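Long-range contact in L-tyrosine isonitrile synthase (Pseudomonas aeruginosa, PDB 3E59), which converts the amino group of L-tyrosine into an isonitrile, taking the carbon from C2 of ribulose 5-phosphate, in the biosynthesis of paerucumarin: residues 66-78 and 276-288. Sequence-based numbering, arbitrary orientation.
Sequences AFPAKSPNPGKVL and DWLTPWHGVAVNT
The indole of Trp281 is gripped by the chain at Phe67 and Pro68. Pro68 CD sits over one face of the indole, 3.4 Å from the centroid of its five-membered ring, as a CH-pi contact. Phe67 N lies over the same face. Thr279 OG1 lies over the opposite face. Ala66 CB meets Trp281 CH2 at 3.6 Å, an apolar contact. The Phe67 ring receives Trp281 CZ3 over the centre of one face, and the two ring planes are turned by 47°. Trp281 CG lies between its own backbone N and carbonyl carbon (chi1 49°), which lays the indole against 66-69.

Beside the indole, Ser71 N donates to Trp281 O at 2.8 Å. Lys70 bends at chi2 and chi4 and brings NZ within 2.8 Å of Pro280 O in a weak hydrogen bond. Its salt-bridge partner is Glu86. Lys76 lies alongside His282 and points the same way. Its NZ donates to His282 ND1 at 3.0 Å, tilted 15° out of the imidazole plane. Asp209 holds both Lys76 NZ, by a salt bridge, and Ser71 OG.

Further on, Leu78 CG packs on Val284 CG1 at 3.8 Å. One water bridges Leu78 N and Gly283 O. An ST turn at Ser71 and an Asx turn at Asn73 shape the 71-76 bend. Helices 84-103 and 127-144 both touch the Phe67 side chain. The contact thus joins the loop after strand 60-64, the central strand of the parallel sheet, to the loop entering strand 284-287 of the mixed C-terminal sheet, and to the start of that strand.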
ATOM      1  N   ALA A  66      -2.608   2.707   1.824  1.00 35.81           N
ATOM      2  CA  ALA A  66      -2.736   1.779   0.693  1.00 35.45           C
ATOM      3  C   ALA A  66      -4.096   1.921   0.004  1.00 37.44           C
ATOM      4  O   ALA A  66      -4.958   2.670   0.462  1.00 35.40           O
ATOM      5  CB  ALA A  66      -2.552   0.336   1.167  1.00 35.09           C
ATOM      6  N   PHE A  67      -4.276   1.180  -1.090  1.00 36.67           N
ATOM      7  CA  PHE A  67      -5.533   1.135  -1.842  1.00 36.66           C
ATOM      8  C   PHE A  67      -6.020   2.523  -2.292  1.00 35.56           C
ATOM      9  O   PHE A  67      -7.137   2.941  -1.940  1.00 34.31           O
ATOM     10  CB  PHE A  67      -6.628   0.409  -1.046  1.00 34.68           C
ATOM     11  CG  PHE A  67      -6.327  -1.038  -0.740  1.00 35.79           C
ATOM     12  CD1 PHE A  67      -5.739  -1.407   0.491  1.00 35.93           C
ATOM     13  CD2 PHE A  67      -6.682  -2.041  -1.643  1.00 33.87           C
ATOM     14  CE1 PHE A  67      -5.490  -2.753   0.792  1.00 33.79           C
ATOM     15  CE2 PHE A  67      -6.427  -3.381  -1.361  1.00 33.26           C
ATOM     16  CZ  PHE A  67      -5.837  -3.741  -0.139  1.00 34.25           C
ATOM     17  N   PRO A  68      -5.184   3.250  -3.057  1.00 37.05           N
ATOM     18  CA  PRO A  68      -5.571   4.598  -3.499  1.00 36.63           C
ATOM     19  C   PRO A  68      -6.590   4.606  -4.640  1.00 36.04           C
ATOM     20  O   PRO A  68      -7.585   5.326  -4.584  1.00 35.56           O
ATOM     21  CB  PRO A  68      -4.239   5.207  -3.974  1.00 38.00           C
ATOM     22  CG  PRO A  68      -3.435   4.054  -4.432  1.00 39.92           C
ATOM     23  CD  PRO A  68      -3.826   2.893  -3.511  1.00 39.48           C
ATOM     24  N   ALA A  69      -6.301   3.834  -5.683  1.00 37.97           N
ATOM     25  CA  ALA A  69      -7.101   3.762  -6.896  1.00 38.27           C
ATOM     26  C   ALA A  69      -6.307   2.868  -7.795  1.00 39.78           C
ATOM     27  O   ALA A  69      -5.108   2.688  -7.585  1.00 36.87           O
ATOM     28  CB  ALA A  69      -7.261   5.138  -7.553  1.00 37.20           C
ATOM     29  N   LYS A  70      -6.972   2.300  -8.794  1.00 40.19           N
ATOM     30  CA  LYS A  70      -6.285   1.504  -9.799  1.00 42.73           C
ATOM     31  C   LYS A  70      -5.330   2.391 -10.619  1.00 42.64           C
ATOM     32  O   LYS A  70      -5.587   3.589 -10.810  1.00 41.43           O
ATOM     33  CB  LYS A  70      -7.317   0.826 -10.702  1.00 42.99           C
ATOM     34  CG  LYS A  70      -7.166  -0.694 -10.841  1.00 44.53           C
ATOM     35  CD  LYS A  70      -7.576  -1.452  -9.608  1.00 40.93           C
ATOM     36  CE  LYS A  70      -7.862  -2.915  -9.928  1.00 41.57           C
ATOM     37  NZ  LYS A  70      -6.958  -3.891  -9.262  1.00 39.29           N
ATOM     38  N   SER A  71      -4.217   1.816 -11.079  1.00 40.42           N
ATOM     39  CA  SER A  71      -3.367   2.491 -12.070  1.00 38.25           C
ATOM     40  C   SER A  71      -4.214   2.995 -13.250  1.00 38.96           C
ATOM     41  O   SER A  71      -5.126   2.286 -13.702  1.00 35.44           O
ATOM     42  CB  SER A  71      -2.284   1.533 -12.569  1.00 39.24           C
ATOM     43  OG  SER A  71      -1.772   1.925 -13.835  1.00 38.49           O
ATOM     44  N   PRO A  72      -3.913   4.214 -13.765  1.00 40.18           N
ATOM     45  CA  PRO A  72      -4.701   4.749 -14.885  1.00 40.91           C
ATOM     46  C   PRO A  72      -4.364   4.082 -16.212  1.00 42.62           C
ATOM     47  O   PRO A  72      -5.017   4.345 -17.213  1.00 45.26           O
ATOM     48  CB  PRO A  72      -4.300   6.226 -14.920  1.00 41.60           C
ATOM     49  CG  PRO A  72      -2.892   6.238 -14.366  1.00 42.04           C
ATOM     50  CD  PRO A  72      -2.846   5.146 -13.338  1.00 38.31           C
ATOM     51  N   ASN A  73      -3.342   3.235 -16.210  1.00 44.27           N
ATOM     52  CA  ASN A  73      -2.890   2.546 -17.409  1.00 45.36           C
ATOM     53  C   ASN A  73      -3.738   1.293 -17.652  1.00 47.87           C
ATOM     54  O   ASN A  73      -3.645   0.328 -16.882  1.00 48.39           O
ATOM     55  CB  ASN A  73      -1.401   2.178 -17.261  1.00 42.93           C
ATOM     56  CG  ASN A  73      -0.789   1.617 -18.539  1.00 44.14           C
ATOM     57  OD1 ASN A  73      -1.501   1.225 -19.473  1.00 42.57           O
ATOM     58  ND2 ASN A  73       0.546   1.580 -18.589  1.00 40.32           N
ATOM     59  N   PRO A  74      -4.540   1.285 -18.745  1.00 49.36           N
ATOM     60  CA  PRO A  74      -5.396   0.126 -19.039  1.00 48.62           C
ATOM     61  C   PRO A  74      -4.602  -1.134 -19.385  1.00 47.21           C
ATOM     62  O   PRO A  74      -5.163  -2.226 -19.427  1.00 46.21           O
ATOM     63  CB  PRO A  74      -6.225   0.579 -20.256  1.00 50.58           C
ATOM     64  CG  PRO A  74      -5.974   2.058 -20.410  1.00 51.35           C
ATOM     65  CD  PRO A  74      -4.661   2.341 -19.768  1.00 49.31           C
ATOM     66  N   GLY A  75      -3.310  -0.983 -19.644  1.00 47.51           N
ATOM     67  CA  GLY A  75      -2.463  -2.127 -19.948  1.00 45.90           C
ATOM     68  C   GLY A  75      -1.949  -2.841 -18.715  1.00 44.94           C
ATOM     69  O   GLY A  75      -1.367  -3.920 -18.833  1.00 47.38           O
ATOM     70  N   LYS A  76      -2.149  -2.236 -17.540  1.00 43.54           N
ATOM     71  CA  LYS A  76      -1.628  -2.770 -16.262  1.00 43.43           C
ATOM     72  C   LYS A  76      -2.710  -3.429 -15.392  1.00 41.66           C
ATOM     73  O   LYS A  76      -2.424  -4.337 -14.615  1.00 41.55           O
ATOM     74  CB  LYS A  76      -0.928  -1.674 -15.437  1.00 42.61           C
ATOM     75  CG  LYS A  76       0.331  -1.063 -16.059  1.00 44.13           C
ATOM     76  CD  LYS A  76       1.418  -0.714 -15.006  1.00 44.53           C
ATOM     77  CE  LYS A  76       0.863  -0.036 -13.768  1.00 42.14           C
ATOM     78  NZ  LYS A  76       1.926   0.496 -12.856  1.00 41.71           N
ATOM     79  N   VAL A  77      -3.946  -2.958 -15.537  1.00 42.24           N
ATOM     80  CA  VAL A  77      -5.074  -3.398 -14.726  1.00 40.43           C
ATOM     81  C   VAL A  77      -6.242  -3.807 -15.619  1.00 42.67           C
ATOM     82  O   VAL A  77      -6.282  -3.430 -16.799  1.00 42.86           O
ATOM     83  CB  VAL A  77      -5.520  -2.291 -13.725  1.00 40.17           C
ATOM     84  CG1 VAL A  77      -4.436  -2.028 -12.700  1.00 37.78           C
ATOM     85  CG2 VAL A  77      -5.908  -1.004 -14.456  1.00 42.06           C
ATOM     86  N   LEU A  78      -7.185  -4.582 -15.069  1.00 41.61           N
ATOM     87  CA  LEU A  78      -8.370  -5.020 -15.836  1.00 43.20           C
ATOM     88  C   LEU A  78      -9.392  -3.902 -16.038  1.00 43.50           C
ATOM     89  O   LEU A  78      -9.966  -3.773 -17.115  1.00 40.95           O
ATOM     90  CB  LEU A  78      -9.052  -6.222 -15.178  1.00 40.03           C
ATOM     91  CG  LEU A  78      -8.326  -7.568 -15.173  1.00 38.89           C
ATOM     92  CD1 LEU A  78      -8.876  -8.416 -14.055  1.00 39.81           C
ATOM     93  CD2 LEU A  78      -8.472  -8.280 -16.504  1.00 40.35           C
ATOM     94  N   ASP A 276       8.324  -7.551  -4.736  1.00 34.28           N
ATOM     95  CA  ASP A 276       8.041  -6.929  -3.426  1.00 32.63           C
ATOM     96  C   ASP A 276       7.426  -5.533  -3.509  1.00 29.73           C
ATOM     97  O   ASP A 276       6.842  -5.066  -2.532  1.00 31.11           O
ATOM     98  CB  ASP A 276       9.308  -6.861  -2.555  1.00 33.27           C
ATOM     99  CG  ASP A 276       9.738  -8.220  -2.041  1.00 35.57           C
ATOM    100  OD1 ASP A 276       9.195  -8.690  -1.008  1.00 35.32           O
ATOM    101  OD2 ASP A 276      10.635  -8.813  -2.676  1.00 35.12           O
ATOM    102  N   TRP A 277       7.592  -4.860  -4.651  1.00 26.53           N
ATOM    103  CA  TRP A 277       6.969  -3.554  -4.891  1.00 29.51           C
ATOM    104  C   TRP A 277       5.538  -3.625  -5.474  1.00 31.42           C
ATOM    105  O   TRP A 277       4.844  -2.601  -5.561  1.00 30.63           O
ATOM    106  CB  TRP A 277       7.863  -2.693  -5.815  1.00 30.16           C
ATOM    107  CG  TRP A 277       9.128  -2.241  -5.141  1.00 31.93           C
ATOM    108  CD1 TRP A 277      10.364  -2.818  -5.237  1.00 30.63           C
ATOM    109  CD2 TRP A 277       9.272  -1.129  -4.244  1.00 29.06           C
ATOM    110  NE1 TRP A 277      11.268  -2.129  -4.466  1.00 30.91           N
ATOM    111  CE2 TRP A 277      10.626  -1.086  -3.846  1.00 30.93           C
ATOM    112  CE3 TRP A 277       8.394  -0.156  -3.755  1.00 31.21           C
ATOM    113  CZ2 TRP A 277      11.123  -0.112  -2.961  1.00 30.05           C
ATOM    114  CZ3 TRP A 277       8.896   0.828  -2.879  1.00 30.92           C
ATOM    115  CH2 TRP A 277      10.247   0.832  -2.494  1.00 30.05           C
ATOM    116  N   LEU A 278       5.109  -4.815  -5.888  1.00 31.31           N
ATOM    117  CA  LEU A 278       3.842  -4.939  -6.603  1.00 31.98           C
ATOM    118  C   LEU A 278       2.669  -4.938  -5.635  1.00 31.57           C
ATOM    119  O   LEU A 278       2.697  -5.631  -4.619  1.00 31.05           O
ATOM    120  CB  LEU A 278       3.810  -6.206  -7.472  1.00 31.05           C
ATOM    121  CG  LEU A 278       2.625  -6.360  -8.446  1.00 31.62           C
ATOM    122  CD1 LEU A 278       2.506  -5.156  -9.394  1.00 28.93           C
ATOM    123  CD2 LEU A 278       2.768  -7.655  -9.253  1.00 32.83           C
ATOM    124  N   THR A 279       1.647  -4.158  -5.979  1.00 29.81           N
ATOM    125  CA  THR A 279       0.423  -4.062  -5.207  1.00 33.98           C
ATOM    126  C   THR A 279      -0.800  -4.339  -6.116  1.00 35.27           C
ATOM    127  O   THR A 279      -0.705  -4.179  -7.336  1.00 35.49           O
ATOM    128  CB  THR A 279       0.302  -2.694  -4.541  1.00 32.49           C
ATOM    129  OG1 THR A 279       0.263  -1.689  -5.552  1.00 33.65           O
ATOM    130  CG2 THR A 279       1.498  -2.430  -3.583  1.00 30.97           C
ATOM    131  N   PRO A 280      -1.928  -4.792  -5.526  1.00 36.54           N
ATOM    132  CA  PRO A 280      -3.123  -5.179  -6.305  1.00 35.61           C
ATOM    133  C   PRO A 280      -3.738  -4.098  -7.206  1.00 35.44           C
ATOM    134  O   PRO A 280      -4.371  -4.437  -8.202  1.00 38.26           O
ATOM    135  CB  PRO A 280      -4.117  -5.639  -5.238  1.00 33.37           C
ATOM    136  CG  PRO A 280      -3.601  -5.138  -3.933  1.00 35.18           C
ATOM    137  CD  PRO A 280      -2.116  -5.034  -4.079  1.00 34.66           C
ATOM    138  N   TRP A 281      -3.531  -2.822  -6.890  1.00 34.81           N
ATOM    139  CA  TRP A 281      -4.047  -1.741  -7.739  1.00 33.31           C
ATOM    140  C   TRP A 281      -3.132  -1.415  -8.928  1.00 33.64           C
ATOM    141  O   TRP A 281      -3.442  -0.529  -9.712  1.00 33.51           O
ATOM    142  CB  TRP A 281      -4.383  -0.488  -6.928  1.00 31.32           C
ATOM    143  CG  TRP A 281      -3.295  -0.032  -5.976  1.00 31.71           C
ATOM    144  CD1 TRP A 281      -2.373   0.963  -6.192  1.00 32.14           C
ATOM    145  CD2 TRP A 281      -3.031  -0.543  -4.661  1.00 30.66           C
ATOM    146  NE1 TRP A 281      -1.543   1.090  -5.097  1.00 31.14           N
ATOM    147  CE2 TRP A 281      -1.920   0.180  -4.143  1.00 33.12           C
ATOM    148  CE3 TRP A 281      -3.623  -1.538  -3.867  1.00 30.57           C
ATOM    149  CZ2 TRP A 281      -1.387  -0.065  -2.865  1.00 30.00           C
ATOM    150  CZ3 TRP A 281      -3.089  -1.788  -2.587  1.00 30.26           C
ATOM    151  CH2 TRP A 281      -1.982  -1.053  -2.108  1.00 32.22           C
ATOM    152  N   HIS A 282      -2.018  -2.142  -9.043  1.00 33.19           N
ATOM    153  CA  HIS A 282      -1.065  -2.014 -10.156  1.00 29.37           C
ATOM    154  C   HIS A 282      -0.895  -3.335 -10.905  1.00 30.57           C
ATOM    155  O   HIS A 282      -0.071  -3.434 -11.800  1.00 32.12           O
ATOM    156  CB  HIS A 282       0.305  -1.539  -9.648  1.00 27.66           C
ATOM    157  CG  HIS A 282       0.347  -0.089  -9.295  1.00 24.85           C
ATOM    158  ND1 HIS A 282       0.607   0.893 -10.224  1.00 24.76           N
ATOM    159  CD2 HIS A 282       0.146   0.549  -8.120  1.00 24.15           C
ATOM    160  CE1 HIS A 282       0.582   2.077  -9.634  1.00 27.82           C
ATOM    161  NE2 HIS A 282       0.299   1.895  -8.356  1.00 28.43           N
ATOM    162  N   GLY A 283      -1.687  -4.344 -10.549  1.00 35.41           N
ATOM    163  CA  GLY A 283      -1.582  -5.658 -11.174  1.00 39.00           C
ATOM    164  C   GLY A 283      -2.880  -6.441 -11.202  1.00 41.27           C
ATOM    165  O   GLY A 283      -3.967  -5.875 -11.029  1.00 43.12           O
ATOM    166  N   VAL A 284      -2.762  -7.746 -11.440  1.00 41.60           N
ATOM    167  CA  VAL A 284      -3.927  -8.635 -11.577  1.00 43.02           C
ATOM    168  C   VAL A 284      -3.728  -9.909 -10.782  1.00 42.72           C
ATOM    169  O   VAL A 284      -2.604 -10.411 -10.673  1.00 44.40           O
ATOM    170  CB  VAL A 284      -4.244  -9.028 -13.058  1.00 43.32           C
ATOM    171  CG1 VAL A 284      -4.718  -7.832 -13.863  1.00 43.64           C
ATOM    172  CG2 VAL A 284      -3.047  -9.704 -13.732  1.00 45.62           C
ATOM    173  N   ALA A 285      -4.822 -10.426 -10.232  1.00 42.66           N
ATOM    174  CA  ALA A 285      -4.805 -11.728  -9.570  1.00 41.16           C
ATOM    175  C   ALA A 285      -4.718 -12.795 -10.643  1.00 40.77           C
ATOM    176  O   ALA A 285      -5.335 -12.673 -11.699  1.00 39.93           O
ATOM    177  CB  ALA A 285      -6.057 -11.915  -8.715  1.00 39.79           C
ATOM    178  N   VAL A 286      -3.911 -13.820 -10.392  1.00 41.65           N
ATOM    179  CA  VAL A 286      -3.714 -14.895 -11.364  1.00 40.35           C
ATOM    180  C   VAL A 286      -3.864 -16.234 -10.669  1.00 40.61           C
ATOM    181  O   VAL A 286      -3.175 -16.505  -9.685  1.00 42.44           O
ATOM    182  CB  VAL A 286      -2.312 -14.840 -12.062  1.00 39.76           C
ATOM    183  CG1 VAL A 286      -2.169 -15.971 -13.074  1.00 39.79           C
ATOM    184  CG2 VAL A 286      -2.081 -13.494 -12.740  1.00 39.40           C
ATOM    185  N   ASN A 287      -4.768 -17.060 -11.189  1.00 39.87           N
ATOM    186  CA  ASN A 287      -4.925 -18.430 -10.731  1.00 41.23           C
ATOM    187  C   ASN A 287      -3.976 -19.311 -11.545  1.00 43.66           C
ATOM    188  O   ASN A 287      -4.146 -19.458 -12.751  1.00 42.12           O
ATOM    189  CB  ASN A 287      -6.382 -18.869 -10.912  1.00 39.44           C
ATOM    190  CG  ASN A 287      -6.747 -20.118 -10.103  1.00 40.35           C
ATOM    191  OD1 ASN A 287      -7.913 -20.486 -10.035  1.00 39.75           O
ATOM    192  ND2 ASN A 287      -5.762 -20.766  -9.499  1.00 42.28           N
ATOM    193  N   THR A 288      -2.957 -19.864 -10.890  1.00 45.22           N
ATOM    194  CA  THR A 288      -1.942 -20.666 -11.575  1.00 47.00           C
ATOM    195  C   THR A 288      -1.484 -21.796 -10.679  1.00 48.38           C
ATOM    196  O   THR A 288      -0.912 -21.553  -9.615  1.00 49.34           O
ATOM    197  CB  THR A 288      -0.714 -19.821 -11.996  1.00 47.91           C
TER
HETATM  198  O   HOH W   1      -6.578  -5.561 -12.424  1.00 36.79           O